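Aminotransferase (Paracoccus denitrificans, PDB 4GRX) probably transfers amino groups between amines or amino acids and keto or aldehyde acceptors, as a pyridoxal-phosphate-dependent class III omega-aminotransferase. Local coordinates at residues A[227-232]-A[261-266]. Residues are numbered along the deposited sequence; the frame is centred on the assembly and turned at random.
Sequences DTIAGF and YDIPMI
A beta-alpha-beta unit of the large seven-stranded sheet, the kind expected in the PLP-binding domain of a class III aminotransferase, brings F232 against P264, M265 and I266 where strand 265-268 begins alongside strand 229-234, in parallel. F232 uses both its backbone groups: its N bonds to P264 O at 3.0 Å, somewhat bent (144° at the hydrogen), while its O accepts I266 N at 2.8 Å, almost straight. The F232 and M265 side chains lie side by side on one face of the sheet; CG is anti to the backbone N in both (chi1 172° and -169°), which sends them the same way, and M265 CG meets the ring obliquely, 3.9 Å from F232 CD1. I263 CD1 rests 3.7 Å from I229 CG2, and the other branch, CG2, lies against the G231 backbone. With an alanine at I263 both branches are gone, which would probably leave a gap between the two segments. P264 CD sits 3.4 Å from A230 O, whose hydrogen bond comes from H144 NE2. Helix 250-260, ended by a Schellman motif at D262, packs through L258 on F232, I263 and M265; I221 of helix 206-224 touches I263, and strand 154-158 flanks strand 229-234 on its other edge.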
loop_
_atom_site.group_PDB
_atom_site.type_symbol
_atom_site.label_atom_id
_atom_site.label_comp_id
_atom_site.label_asym_id
_atom_site.label_seq_id
_atom_site.Cartn_x
_atom_site.Cartn_y
_atom_site.Cartn_z
ATOM N N ASP A 227 -29.023 9.537 -0.569
ATOM C CA ASP A 227 -28.818 8.742 0.638
ATOM C C ASP A 227 -28.068 7.459 0.389
ATOM O O ASP A 227 -27.732 6.760 1.351
ATOM C CB ASP A 227 -30.139 8.400 1.317
ATOM C CG ASP A 227 -30.792 9.603 1.963
ATOM O OD1 ASP A 227 -30.169 10.695 1.986
ATOM O OD2 ASP A 227 -31.936 9.460 2.449
ATOM N N THR A 228 -27.809 7.130 -0.879
ATOM C CA THR A 228 -27.014 5.939 -1.194
ATOM C C THR A 228 -25.615 6.266 -1.736
ATOM O O THR A 228 -24.822 5.349 -2.001
ATOM C CB THR A 228 -27.744 4.975 -2.159
ATOM O OG1 THR A 228 -27.817 5.554 -3.470
ATOM C CG2 THR A 228 -29.144 4.637 -1.652
ATOM N N ILE A 229 -25.303 7.564 -1.872
ATOM C CA ILE A 229 -24.022 7.974 -2.456
ATOM C C ILE A 229 -23.098 8.589 -1.425
ATOM O O ILE A 229 -23.429 9.603 -0.818
ATOM C CB ILE A 229 -24.205 8.935 -3.642
ATOM C CG1 ILE A 229 -24.892 8.208 -4.794
ATOM C CG2 ILE A 229 -22.858 9.476 -4.099
ATOM C CD1 ILE A 229 -25.785 9.112 -5.613
ATOM N N ALA A 230 -21.927 7.977 -1.268
ATOM C CA ALA A 230 -20.996 8.282 -0.182
ATOM C C ALA A 230 -19.959 9.335 -0.539
ATOM O O ALA A 230 -19.456 10.031 0.353
ATOM C CB ALA A 230 -20.301 7.011 0.283
ATOM N N GLY A 231 -19.631 9.444 -1.827
ATOM C CA GLY A 231 -18.588 10.359 -2.262
ATOM C C GLY A 231 -18.423 10.520 -3.765
ATOM O O GLY A 231 -18.975 9.750 -4.558
ATOM N N PHE A 232 -17.649 11.546 -4.133
ATOM C CA PHE A 232 -17.284 11.862 -5.514
ATOM C C PHE A 232 -15.798 12.173 -5.519
ATOM O O PHE A 232 -15.338 13.110 -4.847
ATOM C CB PHE A 232 -18.075 13.088 -5.998
ATOM C CG PHE A 232 -17.649 13.620 -7.349
ATOM C CD1 PHE A 232 -16.579 14.502 -7.469
ATOM C CD2 PHE A 232 -18.344 13.266 -8.504
ATOM C CE1 PHE A 232 -16.194 15.001 -8.713
ATOM C CE2 PHE A 232 -17.969 13.758 -9.744
ATOM C CZ PHE A 232 -16.884 14.623 -9.853
ATOM N N TYR A 261 -26.651 17.989 -2.499
ATOM C CA TYR A 261 -27.080 16.651 -2.112
ATOM C C TYR A 261 -26.258 15.989 -1.005
ATOM O O TYR A 261 -26.395 14.801 -0.769
ATOM C CB TYR A 261 -27.168 15.747 -3.344
ATOM C CG TYR A 261 -28.166 16.222 -4.384
ATOM C CD1 TYR A 261 -29.538 15.975 -4.243
ATOM C CD2 TYR A 261 -27.737 16.921 -5.506
ATOM C CE1 TYR A 261 -30.446 16.409 -5.193
ATOM C CE2 TYR A 261 -28.632 17.369 -6.455
ATOM C CZ TYR A 261 -29.979 17.112 -6.296
ATOM O OH TYR A 261 -30.842 17.561 -7.261
ATOM N N ASP A 262 -25.421 16.755 -0.317
ATOM C CA ASP A 262 -24.580 16.219 0.758
ATOM C C ASP A 262 -23.732 15.018 0.300
ATOM O O ASP A 262 -23.773 13.940 0.912
ATOM C CB ASP A 262 -25.412 15.808 1.986
ATOM C CG ASP A 262 -26.229 16.950 2.579
ATOM O OD1 ASP A 262 -25.805 18.132 2.528
ATOM O OD2 ASP A 262 -27.311 16.637 3.129
ATOM N N ILE A 263 -22.964 15.225 -0.769
ATOM C CA ILE A 263 -22.001 14.246 -1.271
ATOM C C ILE A 263 -20.580 14.821 -1.180
ATOM O O ILE A 263 -20.213 15.706 -1.957
ATOM C CB ILE A 263 -22.320 13.839 -2.729
ATOM C CG1 ILE A 263 -23.726 13.230 -2.789
ATOM C CG2 ILE A 263 -21.252 12.896 -3.290
ATOM C CD1 ILE A 263 -24.229 12.925 -4.185
ATOM N N PRO A 264 -19.776 14.316 -0.226
ATOM C CA PRO A 264 -18.384 14.711 -0.068
ATOM C C PRO A 264 -17.607 14.710 -1.385
ATOM O O PRO A 264 -17.722 13.774 -2.191
ATOM C CB PRO A 264 -17.842 13.645 0.876
ATOM C CG PRO A 264 -19.020 13.335 1.749
ATOM C CD PRO A 264 -20.184 13.334 0.801
ATOM N N MET A 265 -16.833 15.763 -1.608
ATOM C CA MET A 265 -16.038 15.880 -2.816
ATOM C C MET A 265 -14.576 15.719 -2.456
ATOM O O MET A 265 -14.028 16.485 -1.663
ATOM C CB MET A 265 -16.290 17.219 -3.528
ATOM C CG MET A 265 -15.706 17.298 -4.921
ATOM S SD MET A 265 -13.944 17.676 -4.884
ATOM C CE MET A 265 -13.448 17.081 -6.502
ATOM N N ILE A 266 -13.948 14.716 -3.059
ATOM C CA ILE A 266 -12.570 14.387 -2.758
ATOM C C ILE A 266 -11.722 14.706 -3.970
ATOM O O ILE A 266 -12.032 14.271 -5.090
ATOM C CB ILE A 266 -12.430 12.893 -2.441
ATOM C CG1 ILE A 266 -13.551 12.417 -1.497
ATOM C CG2 ILE A 266 -11.018 12.570 -1.961
ATOM C CD1 ILE A 266 -13.399 12.859 -0.069
#